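Side-chain contacts in TAF6 (Antonospora locustae, PDB 4ATG), which probably serves as a subunit of the general transcription factor TFIID, with a HEAT-repeat C-terminal domain involved in forming the complex with TAF9: residues T65-Y70 against R107-D112; Q87-L92 against K115-T120; K134-V139 against Y151-C156. All blocks are in the same frame, centred on the assembly; numbering follows the deposited sequence. Where two conformers were deposited one is given.

Contact 1: residues T65-Y70 against R107-D112; sequences TCIALY and RKMSAD
I67 and S110, whose CA atoms lie 6.1 Å apart, mark the nearest point between two helix segments that run almost parallel, at 8° to each other, with axes 9.9 Å apart. At that spacing the backbones do not touch, and a few apolar groups fill the groove. I67 does most of the work on its side, dividing its two branches between two neighbours. Its CG2 methyl stands anti to the backbone N (CG1 at chi1 -67°) and meets the shaft of M109, coming within 3.8 Å of M109 CG. The longer branch goes to S110 instead, I67 CD1 resting 3.8 Å from S110 CB. M109, in the conformer described, stretches straight out across the gap, all three of its torsions close to 180°, and passes obliquely by I67. Its terminal methyl reaches A68, M109 CE lying 4.0 Å from A68 N and close to the A68 methyl, while SD lies against I67 CB and CG2. The touch of S110 is through CB alone; in the conformer described, its hydroxyl probably bonds to the carbonyl oxygen of L92 on helix 85-97. Y70 and S110 also pack on helix 85-97, so that helix covers one flank of the pair. Parallel neighbours of this kind, two helices apart in sequence, are characteristic of one layer of an alpha-solenoid such as the HEAT-repeat domain.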
loop_
_atom_site.group_PDB
_atom_site.type_symbol
_atom_site.label_atom_id
_atom_site.label_comp_id
_atom_site.label_asym_id
_atom_site.label_seq_id
_atom_site.Cartn_x
_atom_site.Cartn_y
_atom_site.Cartn_z
ATOM N N THR A 65 9.626 -5.567 -1.360
ATOM C CA THR A 65 9.463 -6.845 -0.634
ATOM C C THR A 65 8.348 -6.729 0.398
ATOM O O THR A 65 7.543 -7.641 0.492
ATOM C CB THR A 65 10.799 -7.275 0.017
ATOM O OG1 THR A 65 11.748 -7.434 -1.033
ATOM C CG2 THR A 65 10.701 -8.611 0.758
ATOM N N CYS A 66 8.279 -5.608 1.143
ATOM C CA CYS A 66 7.233 -5.385 2.167
ATOM C C CYS A 66 5.850 -5.387 1.559
ATOM O O CYS A 66 4.951 -6.042 2.077
ATOM C CB CYS A 66 7.502 -4.096 2.925
ATOM S SG CYS A 66 8.956 -4.186 4.000
ATOM N N ILE A 67 5.696 -4.697 0.425
ATOM C CA ILE A 67 4.417 -4.627 -0.297
ATOM C C ILE A 67 4.022 -6.025 -0.764
ATOM O O ILE A 67 2.860 -6.409 -0.641
ATOM C CB ILE A 67 4.560 -3.605 -1.467
ATOM C CG1 ILE A 67 4.743 -2.169 -0.907
ATOM C CG2 ILE A 67 3.331 -3.672 -2.414
ATOM C CD1 ILE A 67 5.439 -1.155 -1.964
ATOM N N ALA A 68 4.991 -6.790 -1.301
ATOM C CA ALA A 68 4.756 -8.162 -1.795
ATOM C C ALA A 68 4.381 -9.089 -0.657
ATOM O O ALA A 68 3.528 -9.941 -0.864
ATOM C CB ALA A 68 5.990 -8.684 -2.528
ATOM N N LEU A 69 4.980 -8.907 0.558
ATOM C CA LEU A 69 4.621 -9.734 1.725
ATOM C C LEU A 69 3.182 -9.445 2.142
ATOM O O LEU A 69 2.442 -10.367 2.510
ATOM C CB LEU A 69 5.584 -9.491 2.887
ATOM C CG LEU A 69 7.026 -10.038 2.678
ATOM C CD1 LEU A 69 7.928 -9.545 3.810
ATOM C CD2 LEU A 69 7.029 -11.547 2.700
ATOM N N TYR A 70 2.771 -8.172 2.114
ATOM C CA TYR A 70 1.360 -7.872 2.445
ATOM C C TYR A 70 0.426 -8.590 1.465
ATOM O O TYR A 70 -0.573 -9.180 1.879
ATOM C CB TYR A 70 1.068 -6.381 2.339
ATOM C CG TYR A 70 1.534 -5.533 3.508
ATOM C CD1 TYR A 70 1.584 -6.053 4.804
ATOM C CD2 TYR A 70 1.849 -4.191 3.329
ATOM C CE1 TYR A 70 1.955 -5.252 5.891
ATOM C CE2 TYR A 70 2.203 -3.380 4.405
ATOM C CZ TYR A 70 2.273 -3.918 5.679
ATOM O OH TYR A 70 2.658 -3.108 6.713
ATOM N N ARG A 107 5.644 3.532 -5.328
ATOM C CA ARG A 107 4.349 4.185 -5.162
ATOM C C ARG A 107 3.281 3.475 -5.980
ATOM O O ARG A 107 2.197 3.209 -5.468
ATOM C CB ARG A 107 4.428 5.646 -5.589
ATOM C CG ARG A 107 5.422 6.461 -4.773
ATOM C CD ARG A 107 5.450 7.905 -5.250
ATOM N NE ARG A 107 6.482 8.677 -4.555
ATOM C CZ ARG A 107 6.345 9.216 -3.349
ATOM N NH1 ARG A 107 5.206 9.095 -2.684
ATOM N NH2 ARG A 107 7.349 9.874 -2.796
ATOM N N LYS A 108 3.590 3.171 -7.234
ATOM C CA LYS A 108 2.655 2.496 -8.127
ATOM C C LYS A 108 2.380 1.072 -7.673
ATOM O O LYS A 108 1.222 0.634 -7.741
ATOM C CB LYS A 108 3.187 2.487 -9.557
ATOM C CG LYS A 108 3.202 3.872 -10.189
ATOM C CD LYS A 108 3.851 3.786 -11.557
ATOM C CE LYS A 108 3.717 5.079 -12.287
ATOM N NZ LYS A 108 4.662 5.146 -13.432
ATOM N N MET A 109 3.434 0.337 -7.237
ATOM C CA MET A 109 3.289 -1.055 -6.792
ATOM C C MET A 109 2.358 -1.115 -5.583
ATOM O O MET A 109 1.463 -1.951 -5.541
ATOM C CB MET A 109 4.649 -1.655 -6.419
ATOM C CG MET A 109 4.554 -3.089 -5.984
ATOM S SD MET A 109 6.115 -3.651 -5.288
ATOM C CE MET A 109 5.730 -5.329 -4.954
ATOM N N SER A 110 2.583 -0.219 -4.603
ATOM C CA SER A 110 1.726 -0.168 -3.411
ATOM C C SER A 110 0.306 0.223 -3.806
ATOM O O SER A 110 -0.638 -0.354 -3.286
ATOM C CB SER A 110 2.258 0.819 -2.385
ATOM O OG SER A 110 1.407 0.789 -1.247
ATOM N N ALA A 111 0.154 1.198 -4.756
ATOM C CA ALA A 111 -1.165 1.659 -5.227
ATOM C C ALA A 111 -1.956 0.494 -5.845
ATOM O O ALA A 111 -3.172 0.413 -5.655
ATOM C CB ALA A 111 -1.001 2.782 -6.257
ATOM N N ASP A 112 -1.257 -0.430 -6.549
ATOM C CA ASP A 112 -1.860 -1.618 -7.145
ATOM C C ASP A 112 -2.468 -2.526 -6.074
ATOM O O ASP A 112 -3.533 -3.120 -6.292
ATOM C CB ASP A 112 -0.824 -2.387 -7.945
ATOM C CG ASP A 112 -0.333 -1.643 -9.178
ATOM O OD1 ASP A 112 -1.065 -0.741 -9.665
ATOM O OD2 ASP A 112 0.772 -1.971 -9.665
#

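Contact 2: residues Q87-L92 against K115-T120; sequences QILPSL and KYIYDT
L89, I88 and L92 converge on a single side chain, I117, a compact example of how the two helix layers of a HEAT-repeat solenoid are sewn together. Helices 85-97 and 104-121 follow each other in the chain; their segments 87-92 and 115-120 cross at -142°, roughly antiparallel, with axes 11.2 Å apart. So wide a gap is bridged by side chains, and I117 spans it. With CG1 anti to the carbonyl carbon (chi1 -67°), its CD1 reaches forward to meet L92 tip to tip, L92 CD1 lying 3.5 Å from I117 CD1. The CG2 branch belongs to L89, which slides past in the opposite direction and brings its CD1 to 3.7 Å from I117 CG2. I88 adds a lighter touch, its CG2 methyl being 4.0 Å from I117 CD1. L128 of helix 128-140 touches both L89 and I117, and a cyclohexylaminoethane sulfonate, probably from the crystallisation liquor, comes within about 3 Å of the L89 side chain at the nearest atoms. Cutting L89 back to an alanine is likely to leave I117 CG2 without its main partner and to open a gap beside L128. The far side of helix 104-121 is polar and partly open to solvent: D119 and T120 are exposed, and K115 NZ, which also bonds to I159 O, makes a salt bridge to D119 OD2 at 2.7 Å on the syn side of the carboxylate. One residue further along, the carbonyl oxygen of Y116 is gripped from opposite faces of its plane, by T120 N and by T120 OG1, the hydroxyl at 2.7 Å from Y116 O.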
loop_
_atom_site.group_PDB
_atom_site.type_symbol
_atom_site.label_atom_id
_atom_site.label_comp_id
_atom_site.label_asym_id
_atom_site.label_seq_id
_atom_site.Cartn_x
_atom_site.Cartn_y
_atom_site.Cartn_z
ATOM N N GLN A 87 -5.096 -2.209 9.341
ATOM C CA GLN A 87 -3.657 -1.989 9.611
ATOM C C GLN A 87 -2.813 -2.021 8.320
ATOM O O GLN A 87 -1.853 -1.256 8.174
ATOM C CB GLN A 87 -3.117 -3.059 10.564
ATOM C CG GLN A 87 -3.757 -3.045 11.949
ATOM C CD GLN A 87 -3.366 -4.247 12.775
ATOM O OE1 GLN A 87 -2.681 -5.167 12.318
ATOM N NE2 GLN A 87 -3.830 -4.286 14.008
ATOM N N ILE A 88 -3.153 -2.905 7.386
ATOM C CA ILE A 88 -2.414 -3.004 6.106
ATOM C C ILE A 88 -2.607 -1.756 5.238
ATOM O O ILE A 88 -1.638 -1.225 4.669
ATOM C CB ILE A 88 -2.844 -4.288 5.330
ATOM C CG1 ILE A 88 -2.378 -5.564 6.095
ATOM C CG2 ILE A 88 -2.259 -4.294 3.867
ATOM C CD1 ILE A 88 -2.992 -6.892 5.531
ATOM N N LEU A 89 -3.865 -1.326 5.084
ATOM C CA LEU A 89 -4.184 -0.208 4.185
ATOM C C LEU A 89 -3.402 1.083 4.477
ATOM O O LEU A 89 -2.757 1.571 3.541
ATOM C CB LEU A 89 -5.699 0.035 4.132
ATOM C CG LEU A 89 -6.464 -0.697 3.049
ATOM C CD1 LEU A 89 -7.962 -0.566 3.298
ATOM C CD2 LEU A 89 -6.153 -0.099 1.659
ATOM N N PRO A 90 -3.335 1.604 5.728
ATOM C CA PRO A 90 -2.547 2.829 5.955
ATOM C C PRO A 90 -1.047 2.636 5.708
ATOM O O PRO A 90 -0.410 3.559 5.226
ATOM C CB PRO A 90 -2.888 3.240 7.393
ATOM C CG PRO A 90 -3.386 2.041 8.038
ATOM C CD PRO A 90 -4.019 1.183 6.972
ATOM N N SER A 91 -0.516 1.416 5.915
ATOM C CA SER A 91 0.900 1.118 5.663
ATOM C C SER A 91 1.164 1.138 4.137
ATOM O O SER A 91 2.137 1.726 3.685
ATOM C CB SER A 91 1.265 -0.237 6.246
ATOM O OG SER A 91 2.652 -0.456 6.092
ATOM N N LEU A 92 0.275 0.523 3.352
ATOM C CA LEU A 92 0.368 0.607 1.900
ATOM C C LEU A 92 0.211 2.050 1.440
ATOM O O LEU A 92 0.943 2.476 0.557
ATOM C CB LEU A 92 -0.713 -0.228 1.259
ATOM C CG LEU A 92 -0.518 -1.745 1.267
ATOM C CD1 LEU A 92 -1.852 -2.417 0.822
ATOM C CD2 LEU A 92 0.654 -2.146 0.363
ATOM N N LYS A 115 -5.548 -0.934 -4.671
ATOM C CA LYS A 115 -6.652 -1.171 -5.620
ATOM C C LYS A 115 -7.247 -2.566 -5.427
ATOM O O LYS A 115 -8.459 -2.723 -5.417
ATOM C CB LYS A 115 -6.201 -0.984 -7.073
ATOM C CG LYS A 115 -7.267 -1.475 -8.084
ATOM C CD LYS A 115 -6.853 -1.295 -9.530
ATOM C CE LYS A 115 -7.882 -1.885 -10.490
ATOM N NZ LYS A 115 -9.268 -1.433 -10.158
ATOM N N TYR A 116 -6.407 -3.561 -5.253
ATOM C CA TYR A 116 -6.879 -4.937 -5.044
ATOM C C TYR A 116 -7.772 -4.995 -3.797
ATOM O O TYR A 116 -8.824 -5.647 -3.820
ATOM C CB TYR A 116 -5.686 -5.885 -4.861
ATOM C CG TYR A 116 -6.124 -7.323 -4.714
ATOM C CD1 TYR A 116 -6.324 -8.124 -5.830
ATOM C CD2 TYR A 116 -6.415 -7.864 -3.458
ATOM C CE1 TYR A 116 -6.767 -9.440 -5.706
ATOM C CE2 TYR A 116 -6.835 -9.190 -3.322
ATOM C CZ TYR A 116 -7.026 -9.965 -4.454
ATOM O OH TYR A 116 -7.420 -11.276 -4.362
ATOM N N ILE A 117 -7.353 -4.332 -2.728
ATOM C CA ILE A 117 -8.132 -4.312 -1.468
ATOM C C ILE A 117 -9.439 -3.579 -1.703
ATOM O O ILE A 117 -10.497 -4.068 -1.323
ATOM C CB ILE A 117 -7.298 -3.672 -0.334
ATOM C CG1 ILE A 117 -6.085 -4.566 0.015
ATOM C CG2 ILE A 117 -8.178 -3.397 0.927
ATOM C CD1 ILE A 117 -5.034 -3.879 0.986
ATOM N N TYR A 118 -9.355 -2.417 -2.358
ATOM C CA TYR A 118 -10.528 -1.613 -2.691
ATOM C C TYR A 118 -11.526 -2.463 -3.486
ATOM O O TYR A 118 -12.707 -2.538 -3.123
ATOM C CB TYR A 118 -10.097 -0.368 -3.492
ATOM C CG TYR A 118 -11.213 0.601 -3.787
ATOM C CD1 TYR A 118 -11.485 1.663 -2.926
ATOM C CD2 TYR A 118 -11.896 0.558 -5.000
ATOM C CE1 TYR A 118 -12.463 2.614 -3.233
ATOM C CE2 TYR A 118 -12.895 1.489 -5.303
ATOM C CZ TYR A 118 -13.164 2.519 -4.422
ATOM O OH TYR A 118 -14.131 3.449 -4.728
ATOM N N ASP A 119 -11.068 -3.083 -4.567
ATOM C CA ASP A 119 -11.945 -3.900 -5.412
ATOM C C ASP A 119 -12.519 -5.119 -4.694
ATOM O O ASP A 119 -13.671 -5.479 -4.931
ATOM C CB ASP A 119 -11.195 -4.364 -6.662
ATOM C CG ASP A 119 -10.936 -3.264 -7.695
ATOM O OD1 ASP A 119 -11.606 -2.228 -7.634
ATOM O OD2 ASP A 119 -10.142 -3.498 -8.620
ATOM N N THR A 120 -11.721 -5.761 -3.850
ATOM C CA THR A 120 -12.144 -7.000 -3.189
ATOM C C THR A 120 -13.070 -6.767 -1.998
ATOM O O THR A 120 -13.976 -7.580 -1.753
ATOM C CB THR A 120 -10.891 -7.810 -2.791
ATOM O OG1 THR A 120 -10.102 -8.029 -3.960
ATOM C CG2 THR A 120 -11.216 -9.176 -2.141
#

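Contact 3: residues K134-V139 against Y151-C156; sequences KTLKGV and YGALYC
L136 and A153 bring two successive helices close together, their segment axes only 8.3 Å apart and crossing at -135°. The L136 side chain shows how such a seam is filled. Its CB looks onto the backbone of the partner helix, with A153 O as its nearest neighbour there. From CG, which stands anti to the carbonyl carbon (chi1 -63°), the two methyls fork over C156. CD1 goes to the thiol, L136 CD1 lying 3.7 Å from C156 SG. CD2 rests 3.9 Å from C156 CB and about as far from the A153 carbonyl oxygen, so both methyls sit over one side of the cysteine. The thiol is swung within range of the fork because SG is anti to its own backbone N (chi1 -169°). One turn back, A153 points its single methyl at the opposing main chain, A153 CB coming within 3.4 Å of L136 O. V139 flanks the same methyl, V139 CG1 being 3.9 Å from A153 CB. Neighbouring helices continue the packing: L93 touches L136, I97 touches both V139 and A153, and A111 and V114 of helix 104-121 lie against C156. All four residues of the seam are buried. This close, roughly antiparallel packing of consecutive helices, made here through leucine, alanine, valine and cysteine, joins helices 128-140 and 147-160 and is characteristic of HEAT-repeat alpha-solenoids.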
loop_
_atom_site.group_PDB
_atom_site.type_symbol
_atom_site.label_atom_id
_atom_site.label_comp_id
_atom_site.label_asym_id
_atom_site.label_seq_id
_atom_site.Cartn_x
_atom_site.Cartn_y
_atom_site.Cartn_z
ATOM N N LYS A 134 -10.624 9.583 0.884
ATOM C CA LYS A 134 -10.372 10.801 1.672
ATOM C C LYS A 134 -8.885 11.078 1.806
ATOM O O LYS A 134 -8.461 12.217 1.577
ATOM C CB LYS A 134 -11.065 10.740 3.052
ATOM C CG LYS A 134 -10.985 12.047 3.827
ATOM C CD LYS A 134 -11.610 11.942 5.225
ATOM C CE LYS A 134 -11.733 13.325 5.833
ATOM N NZ LYS A 134 -12.611 13.335 7.032
ATOM N N THR A 135 -8.097 10.038 2.131
ATOM C CA THR A 135 -6.645 10.138 2.268
ATOM C C THR A 135 -6.024 10.580 0.933
ATOM O O THR A 135 -5.268 11.547 0.902
ATOM C CB THR A 135 -6.071 8.800 2.758
ATOM O OG1 THR A 135 -6.613 8.526 4.048
ATOM C CG2 THR A 135 -4.544 8.793 2.817
ATOM N N LEU A 136 -6.347 9.875 -0.152
ATOM C CA LEU A 136 -5.772 10.164 -1.471
ATOM C C LEU A 136 -6.112 11.541 -2.016
ATOM O O LEU A 136 -5.210 12.261 -2.473
ATOM C CB LEU A 136 -6.181 9.072 -2.465
ATOM C CG LEU A 136 -5.694 7.658 -2.156
ATOM C CD1 LEU A 136 -6.378 6.659 -3.067
ATOM C CD2 LEU A 136 -4.178 7.549 -2.276
ATOM N N LYS A 137 -7.404 11.906 -2.010
ATOM C CA LYS A 137 -7.837 13.208 -2.510
ATOM C C LYS A 137 -7.175 14.306 -1.660
ATOM O O LYS A 137 -6.774 15.337 -2.206
ATOM C CB LYS A 137 -9.374 13.337 -2.460
ATOM C CG LYS A 137 -9.909 14.592 -3.143
ATOM C CD LYS A 137 -11.121 15.193 -2.422
ATOM C CE LYS A 137 -10.740 16.157 -1.318
ATOM N NZ LYS A 137 -11.923 16.886 -0.790
ATOM N N GLY A 138 -7.036 14.051 -0.356
ATOM C CA GLY A 138 -6.404 14.991 0.570
ATOM C C GLY A 138 -4.971 15.335 0.211
ATOM O O GLY A 138 -4.613 16.513 0.180
ATOM N N VAL A 139 -4.159 14.304 -0.099
ATOM C CA VAL A 139 -2.743 14.397 -0.464
ATOM C C VAL A 139 -2.595 15.041 -1.836
ATOM O O VAL A 139 -1.805 15.976 -1.984
ATOM C CB VAL A 139 -2.028 13.022 -0.358
ATOM C CG1 VAL A 139 -0.594 13.085 -0.909
ATOM C CG2 VAL A 139 -2.028 12.510 1.088
ATOM N N TYR A 151 1.571 12.884 -6.950
ATOM C CA TYR A 151 1.593 11.969 -8.098
ATOM C C TYR A 151 1.159 10.572 -7.654
ATOM O O TYR A 151 0.370 9.929 -8.345
ATOM C CB TYR A 151 2.992 11.920 -8.731
ATOM C CG TYR A 151 3.123 10.904 -9.836
ATOM C CD1 TYR A 151 2.690 11.190 -11.128
ATOM C CD2 TYR A 151 3.689 9.655 -9.598
ATOM C CE1 TYR A 151 2.798 10.251 -12.153
ATOM C CE2 TYR A 151 3.781 8.700 -10.610
ATOM C CZ TYR A 151 3.345 9.010 -11.888
ATOM O OH TYR A 151 3.473 8.101 -12.906
ATOM N N GLY A 152 1.722 10.089 -6.547
ATOM C CA GLY A 152 1.347 8.772 -6.027
ATOM C C GLY A 152 -0.140 8.747 -5.717
ATOM O O GLY A 152 -0.855 7.835 -6.144
ATOM N N ALA A 153 -0.622 9.777 -5.001
ATOM C CA ALA A 153 -2.039 9.898 -4.615
ATOM C C ALA A 153 -2.953 9.896 -5.842
ATOM O O ALA A 153 -3.904 9.122 -5.873
ATOM C CB ALA A 153 -2.259 11.150 -3.793
ATOM N N LEU A 154 -2.630 10.705 -6.874
ATOM C CA LEU A 154 -3.420 10.742 -8.108
ATOM C C LEU A 154 -3.356 9.414 -8.876
ATOM O O LEU A 154 -4.390 8.949 -9.361
ATOM C CB LEU A 154 -2.973 11.899 -9.028
ATOM C CG LEU A 154 -3.815 12.063 -10.318
ATOM C CD1 LEU A 154 -5.322 12.237 -10.012
ATOM C CD2 LEU A 154 -3.296 13.202 -11.166
ATOM N N TYR A 155 -2.163 8.806 -8.985
ATOM C CA TYR A 155 -2.012 7.515 -9.670
ATOM C C TYR A 155 -2.935 6.493 -9.036
ATOM O O TYR A 155 -3.649 5.805 -9.755
ATOM C CB TYR A 155 -0.564 7.002 -9.619
ATOM C CG TYR A 155 -0.420 5.697 -10.363
ATOM C CD1 TYR A 155 -0.307 5.675 -11.750
ATOM C CD2 TYR A 155 -0.478 4.478 -9.691
ATOM C CE1 TYR A 155 -0.239 4.475 -12.451
ATOM C CE2 TYR A 155 -0.411 3.265 -10.386
ATOM C CZ TYR A 155 -0.288 3.274 -11.767
ATOM O OH TYR A 155 -0.202 2.102 -12.473
ATOM N N CYS A 156 -2.941 6.414 -7.692
ATOM C CA CYS A 156 -3.799 5.458 -6.985
ATOM C C CYS A 156 -5.276 5.716 -7.268
ATOM O O CYS A 156 -5.972 4.779 -7.652
ATOM C CB CYS A 156 -3.510 5.441 -5.490
ATOM S SG CYS A 156 -4.295 4.066 -4.617
#

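Read from the N terminus, the chain opens contact 1 on helix 60-75 and contact 2 on helix 85-97, and both close on helix 104-121, contact 1 at 107-112 and contact 2 at 115-120. Their segments alternate, so the two loops cross, and helix 104-121 is shared. They also touch, Y70 OH probably bonding to S91 OG. Contact 3 follows in series, its short loop running from helix 128-140 to helix 147-160. It meets contact 1 along A111 and C156 but does not touch contact 2. Together the contacts tie five consecutive helices in the middle of the solenoid, both within and between layers.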